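Side-chain contacts in predicted protease of the collagenase family (Methanopyrus kandleri, PDB 5D88), which binds zinc and is probably a peptidase of the U32 family, folded as a TIM barrel: residues D107-A110 and S111-V115; S176-R179 and E180-V184; W235-E239 and E240-E244. All blocks are in the same frame, centred on the assembly; numbering follows the deposited sequence. Where two conformers were deposited one is given.

Contact 1. Residues D107-A110 and S111-V115; sequences DYLA and SDLEV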
# COMPACT_ATOMS: atom_id res chain seq x y z
N ASP A 107 24.00 8.13 0.21
CA ASP A 107 25.23 8.92 0.35
C ASP A 107 24.94 10.40 0.27
O ASP A 107 25.54 11.21 0.99
CB ASP A 107 26.23 8.57 -0.74
CG ASP A 107 26.88 7.23 -0.55
OD1 ASP A 107 26.72 6.58 0.51
OD2 ASP A 107 27.59 6.85 -1.50
N TYR A 108 24.05 10.78 -0.63
CA TYR A 108 23.67 12.18 -0.73
C TYR A 108 23.09 12.67 0.60
O TYR A 108 23.51 13.70 1.12
CB TYR A 108 22.67 12.35 -1.87
CG TYR A 108 22.00 13.69 -1.87
CD1 TYR A 108 22.71 14.83 -2.20
CD2 TYR A 108 20.67 13.81 -1.52
CE1 TYR A 108 22.11 16.07 -2.19
CE2 TYR A 108 20.05 15.05 -1.51
CZ TYR A 108 20.77 16.17 -1.85
OH TYR A 108 20.17 17.40 -1.84
N LEU A 109 22.18 11.90 1.18
CA LEU A 109 21.60 12.29 2.46
C LEU A 109 22.65 12.34 3.56
O LEU A 109 22.70 13.29 4.34
CB LEU A 109 20.49 11.31 2.83
CG LEU A 109 19.32 11.24 1.85
CD1 LEU A 109 18.33 10.22 2.37
CD2 LEU A 109 18.66 12.59 1.69
N ALA A 110 23.49 11.30 3.64
CA ALA A 110 24.41 11.14 4.76
C ALA A 110 25.60 12.08 4.67
O ALA A 110 26.06 12.60 5.69
CB ALA A 110 24.91 9.69 4.84
N SER A 111 26.13 12.31 3.46
CA SER A 111 27.43 12.94 3.31
C SER A 111 27.38 14.30 2.63
O SER A 111 28.30 15.10 2.83
CB SER A 111 28.36 12.03 2.51
OG SER A 111 28.49 10.80 3.20
N ASP A 112 26.36 14.57 1.82
CA ASP A 112 26.20 15.86 1.16
C ASP A 112 25.29 16.77 1.97
O ASP A 112 25.72 17.82 2.46
CB ASP A 112 25.66 15.63 -0.27
CG ASP A 112 25.81 16.84 -1.17
OD1 ASP A 112 25.82 17.98 -0.66
OD2 ASP A 112 25.91 16.66 -2.40
N LEU A 113 24.02 16.37 2.13
CA LEU A 113 23.11 17.13 3.00
C LEU A 113 23.53 17.03 4.46
O LEU A 113 23.30 17.97 5.24
CB LEU A 113 21.68 16.61 2.86
CG LEU A 113 20.82 17.05 1.72
CD1 LEU A 113 19.41 16.49 1.97
CD2 LEU A 113 20.79 18.56 1.60
N GLU A 114 24.10 15.89 4.85
CA GLU A 114 24.49 15.61 6.22
C GLU A 114 23.31 15.69 7.18
O GLU A 114 23.37 16.32 8.24
CB GLU A 114 25.61 16.55 6.67
CG GLU A 114 26.90 16.37 5.90
CD GLU A 114 27.97 17.31 6.36
OE1 GLU A 114 28.39 17.22 7.53
OE2 GLU A 114 28.40 18.16 5.55
N VAL A 115 22.22 15.01 6.81
CA VAL A 115 21.10 14.91 7.73
C VAL A 115 21.46 14.00 8.90
O VAL A 115 22.40 13.19 8.85
CB VAL A 115 19.81 14.43 7.03
CG1 VAL A 115 19.44 15.37 5.89
CG2 VAL A 115 19.93 12.98 6.53
O HOH W 1 28.47 7.99 2.32
O HOH W 2 25.02 12.74 8.27
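At the C-terminal end of helix 98-113, one of the outer helices of the TIM barrel, Tyr-108 lies against Leu-113 one widened turn further on. CG of Tyr-108 stands anti to its backbone N (chi1 168°), which swings the ring along the helix flank. There its CZ comes 3.7 Å from Leu-113 CG, the apolar, branched leucine filling space beside the ring. Asp-112, modelled in two conformers, in the one given meets the CD1 part of the ring, on the same side of its plane as Leu-113, with CB 3.6 Å from Tyr-108 CD1. The phenol OH is hydrogen-bonded to Glu-67 of helix 63-75, while the ring carbons pack along their own helix. With an alanine here, Glu-67 would probably lose this partner and Leu-113 would be left with one flank bare.

The backbone opens into a pi-type turn. Tyr-108 O accepts two N-H groups, that of Leu-113 at 2.9 Å and, less straight, that of Asp-112. Leu-109 O is reached by Val-115 N at 3.0 Å, a span of six residues made possible by the positive phi of Glu-114, the first residue to leave the helix. CA of Glu-114 adds a C-H contact to Ala-110 O, and a water joins that oxygen to Val-115 O.

Leu-109 and Leu-113 lie side by side, CD2 of the first 4.0 Å from CD1 of the second. Leu-113 rests on Val-66 of helix 63-75, while Leu-109 and Val-115 face strand 79-83 through Ala-82 and Val-80, and Ala-110 packs on Tyr-133 and Leu-135.

Contact 2. Residues S176-R179 and E180-V184; sequences SAIR and ERVSV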
# COMPACT_ATOMS: atom_id res chain seq x y z
N SER A 176 0.46 0.76 24.21
CA SER A 176 1.10 -0.02 25.27
C SER A 176 1.48 -1.40 24.78
O SER A 176 2.54 -1.92 25.15
CB SER A 176 0.18 -0.14 26.47
OG SER A 176 0.36 0.96 27.31
N ALA A 177 0.60 -2.03 24.00
CA ALA A 177 0.91 -3.34 23.44
C ALA A 177 2.16 -3.28 22.57
O ALA A 177 2.97 -4.21 22.57
CB ALA A 177 -0.28 -3.86 22.65
N ILE A 178 2.32 -2.19 21.80
CA ILE A 178 3.52 -2.04 20.99
C ILE A 178 4.75 -1.87 21.88
O ILE A 178 5.78 -2.51 21.66
CB ILE A 178 3.37 -0.86 20.00
CG1 ILE A 178 2.37 -1.24 18.89
CG2 ILE A 178 4.71 -0.51 19.37
CD1 ILE A 178 1.84 -0.07 18.04
N ARG A 179 4.66 -1.02 22.91
CA ARG A 179 5.78 -0.82 23.82
C ARG A 179 6.20 -2.11 24.50
O ARG A 179 7.39 -2.31 24.79
CB ARG A 179 5.41 0.19 24.90
CG ARG A 179 5.40 1.58 24.44
CD ARG A 179 6.33 2.41 25.27
NE ARG A 179 6.12 3.81 24.95
CZ ARG A 179 6.99 4.58 24.32
NH1 ARG A 179 8.18 4.11 23.94
NH2 ARG A 179 6.67 5.84 24.07
N GLU A 180 5.24 -2.98 24.84
CA GLU A 180 5.59 -4.25 25.47
C GLU A 180 6.46 -5.09 24.56
O GLU A 180 7.26 -5.90 25.03
CB GLU A 180 4.33 -5.01 25.86
CG GLU A 180 3.53 -4.42 27.02
CD GLU A 180 2.11 -5.00 27.13
OE1 GLU A 180 1.86 -6.04 26.47
OE2 GLU A 180 1.24 -4.43 27.84
N ARG A 181 6.35 -4.89 23.25
CA ARG A 181 6.96 -5.76 22.26
C ARG A 181 8.30 -5.26 21.76
O ARG A 181 9.18 -6.08 21.45
CB ARG A 181 6.01 -5.92 21.07
CG ARG A 181 6.41 -6.99 20.09
CD ARG A 181 6.14 -8.38 20.65
NE ARG A 181 6.85 -9.38 19.87
CZ ARG A 181 6.40 -9.95 18.75
NH1 ARG A 181 5.21 -9.64 18.25
NH2 ARG A 181 7.15 -10.85 18.13
N VAL A 182 8.49 -3.94 21.67
CA VAL A 182 9.67 -3.38 21.04
C VAL A 182 10.35 -2.41 21.99
O VAL A 182 9.76 -1.94 22.97
CB VAL A 182 9.35 -2.68 19.71
CG1 VAL A 182 8.79 -3.66 18.71
CG2 VAL A 182 8.38 -1.54 19.93
N SER A 183 11.60 -2.12 21.69
CA SER A 183 12.42 -1.24 22.50
C SER A 183 12.73 0.08 21.81
O SER A 183 13.40 0.93 22.39
CB SER A 183 13.72 -1.94 22.87
OG SER A 183 13.44 -2.98 23.79
N VAL A 184 12.24 0.28 20.58
CA VAL A 184 12.49 1.51 19.83
C VAL A 184 11.76 2.68 20.45
O VAL A 184 10.85 2.51 21.28
CB VAL A 184 12.05 1.37 18.36
CG1 VAL A 184 12.85 0.34 17.63
CG2 VAL A 184 10.53 1.06 18.29
O HOH W 3 9.19 1.08 23.05
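Ile-178 O, near the end of helix 172-181, takes two backbone donors at once. Val-182 N approaches it almost head-on at 3.1 Å, whereas Arg-181 N, at 2.9 Å, comes from well above the carbonyl plane (59° out of it). Two residues earlier Ser-176 O receives Glu-180 N at 2.9 Å in an ordinary helical bond. The CG of Glu-180 leans over the same serine oxygen, while Ser-176 OG is hydrogen-bonded to Glu-172, a short polar side chain thus serving the preceding turn.

Beyond the last helical bonds the chain runs on to strand 185-190, closing a beta-alpha-beta unit of the barrel that starts with strand 161-163. In this connection a water takes over: it donates to Val-184 O at 2.8 Å and to Val-182 O at 3.1 Å. Val-182 O also lies 3.0 Å from Arg-179 O, another acceptor, so the water supplies a donor that this neighbour cannot. The same water accepts only a weak bond from Arg-179 NH1, whose stronger partner is the carboxylate of Asp-243. NH2 of the same arginine makes a probable hydrogen bond to Leu-241 O, a task for which a long, multiply donating side chain is well fitted.

The apolar part is small. Ile-178 and Val-182 lie side by side and point the same way, their CG2 atoms 3.9 Å apart; with CG2 of the isoleucine anti to its backbone N (chi1 -71° to CG1), this methyl is the one turned to the valine. Ile-178 also rests on Ala-151 and Leu-186. The Arg-181 guanidinium makes a cation-pi contact with Trp-152, and Ser-183 N donates to Glu-155 OE2.

Contact 3. Residues W235-E239 and E240-E244; sequences WEVRE and ELFDE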
# COMPACT_ATOMS: atom_id res chain seq x y z
N TRP A 235 -6.12 14.63 14.24
CA TRP A 235 -5.65 15.87 14.86
C TRP A 235 -5.42 15.73 16.34
O TRP A 235 -4.60 16.46 16.91
CB TRP A 235 -6.67 17.00 14.63
CG TRP A 235 -6.86 17.33 13.19
CD1 TRP A 235 -7.94 17.04 12.40
CD2 TRP A 235 -5.90 17.98 12.33
NE1 TRP A 235 -7.72 17.48 11.12
CE2 TRP A 235 -6.48 18.06 11.05
CE3 TRP A 235 -4.62 18.50 12.53
CZ2 TRP A 235 -5.82 18.64 9.96
CZ3 TRP A 235 -3.98 19.10 11.45
CH2 TRP A 235 -4.58 19.16 10.19
N GLU A 236 -6.11 14.80 16.97
CA GLU A 236 -6.01 14.60 18.40
C GLU A 236 -4.84 13.68 18.70
O GLU A 236 -4.49 12.81 17.91
CB GLU A 236 -7.30 13.98 18.93
CG GLU A 236 -8.55 14.78 18.59
CD GLU A 236 -8.81 15.91 19.56
OE1 GLU A 236 -8.18 15.94 20.64
OE2 GLU A 236 -9.66 16.78 19.26
N VAL A 237 -4.22 13.88 19.87
CA VAL A 237 -3.10 13.04 20.25
C VAL A 237 -2.97 13.05 21.76
O VAL A 237 -3.34 14.01 22.42
CB VAL A 237 -1.80 13.53 19.57
CG1 VAL A 237 -1.53 14.96 19.95
CG2 VAL A 237 -0.64 12.60 19.93
N ARG A 238 -2.42 11.97 22.29
CA ARG A 238 -2.05 11.86 23.69
C ARG A 238 -0.53 11.79 23.74
O ARG A 238 0.07 10.73 23.60
CB ARG A 238 -2.73 10.65 24.32
CG ARG A 238 -4.20 10.93 24.63
CD ARG A 238 -4.86 9.76 25.29
NE ARG A 238 -4.24 9.49 26.58
CZ ARG A 238 -4.47 8.40 27.30
NH1 ARG A 238 -5.30 7.46 26.86
NH2 ARG A 238 -3.85 8.25 28.47
N GLU A 239 0.10 12.96 23.90
CA GLU A 239 1.55 13.04 23.73
C GLU A 239 2.28 12.23 24.77
O GLU A 239 3.39 11.76 24.51
CB GLU A 239 2.03 14.48 23.79
CG GLU A 239 1.60 15.32 22.62
CD GLU A 239 2.30 16.66 22.60
OE1 GLU A 239 3.15 16.91 23.49
OE2 GLU A 239 2.02 17.45 21.67
N GLU A 240 1.69 12.07 25.96
CA GLU A 240 2.34 11.33 27.03
C GLU A 240 2.59 9.87 26.65
O GLU A 240 3.37 9.20 27.33
CB GLU A 240 1.50 11.42 28.32
CG GLU A 240 0.16 10.65 28.32
CD GLU A 240 -1.00 11.42 27.68
OE1 GLU A 240 -0.78 12.45 27.01
OE2 GLU A 240 -2.15 10.97 27.85
N LEU A 241 1.94 9.37 25.59
CA LEU A 241 2.16 7.99 25.16
C LEU A 241 3.40 7.84 24.31
O LEU A 241 3.81 6.71 24.03
CB LEU A 241 0.97 7.47 24.35
CG LEU A 241 -0.44 7.60 24.95
CD1 LEU A 241 -1.53 7.07 24.00
CD2 LEU A 241 -0.47 6.86 26.25
N PHE A 242 4.01 8.94 23.89
CA PHE A 242 5.02 8.88 22.85
C PHE A 242 6.31 9.53 23.30
O PHE A 242 6.33 10.38 24.19
CB PHE A 242 4.51 9.54 21.58
CG PHE A 242 3.32 8.84 20.99
CD1 PHE A 242 3.49 7.73 20.18
CD2 PHE A 242 2.03 9.28 21.27
CE1 PHE A 242 2.39 7.09 19.63
CE2 PHE A 242 0.94 8.64 20.74
CZ PHE A 242 1.11 7.54 19.92
N ASP A 243 7.41 9.10 22.69
CA ASP A 243 8.71 9.68 22.94
C ASP A 243 8.98 10.90 22.08
O ASP A 243 9.78 11.76 22.47
CB ASP A 243 9.79 8.63 22.66
CG ASP A 243 9.59 7.37 23.46
OD1 ASP A 243 9.69 7.43 24.70
OD2 ASP A 243 9.31 6.32 22.85
N GLU A 244 8.31 10.99 20.92
CA GLU A 244 8.54 12.03 19.93
C GLU A 244 7.22 12.43 19.33
O GLU A 244 6.37 11.56 19.09
CB GLU A 244 9.45 11.56 18.79
CG GLU A 244 10.81 11.13 19.27
CD GLU A 244 11.74 10.65 18.17
OE1 GLU A 244 11.43 10.80 16.96
OE2 GLU A 244 12.82 10.12 18.53
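Arg-238 and Glu-240 pair across a short 3-10 turn in the loop that leads into strand 244-247, the last strand of the TIM barrel. Their salt bridge is side-on: NE and NH2 of the arginine both converge on one oxygen, Glu-240 OE2. The NE bond is the shorter at 2.9 Å and nearly straight; that from NH2 is 3.3 Å long and more bent. OE2 lies at the guanidinium edge, close to its plane. Glu-240 OE2 offers its anti lone pair to NH2, while NE arrives from above the carboxylate plane, which fits the 45° between the two flat groups. Glu-240 reaches back two residues because its CG is tucked between backbone N and carbonyl carbon (chi1 70°) and the chain bends again at the next bond. Glutamate has the length for this fold-back. The other acid of the turn, Glu-239, instead pairs with Arg-24.

Backbone bonds of the i to i+3 kind define the turn. Leu-241 N donates to Arg-238 O at 3.1 Å and Phe-242 N to Glu-239 O at 3.0 Å.

The apolar contacts involve Leu-241, Phe-242 and Val-237. Leu-241 sets CD1 3.8 Å from Arg-238 CB, and its CD2 lies over one face of the guanidinium, offset toward the rim. Phe-242, buried, rests on Val-175 of helix 172-181 and on Thr-188 of strand 185-190, a place suited to a large flat hydrocarbon. Val-237 CG2 meets its ring obliquely. The slightly positive ring edge faces backbone oxygen: Arg-238 O lies near the ring plane, 3.4 Å from Phe-242 CD2.

Contacts 2 and 3 meet directly, though their centres are about 15 Å apart. Arg-179 NH1 forms a salt bridge to Asp-243 OD2 at 2.7 Å, and Arg-179 NH2 makes a probable hydrogen bond to Leu-241 O at 3.0 Å, so the end of helix 172-181 is tied to the loop entering the last barrel strand. Contact 1 lies apart: its centre is about 31 Å from that of contact 2 and about 30 Å from that of contact 3, across the chain's centre from the latter. Contacts 1 and 2 sit at the ends of outer helices and contact 3 in the loop before the last strand; all lie away from the zinc site, where Cys-88 and His-209 bind the metal.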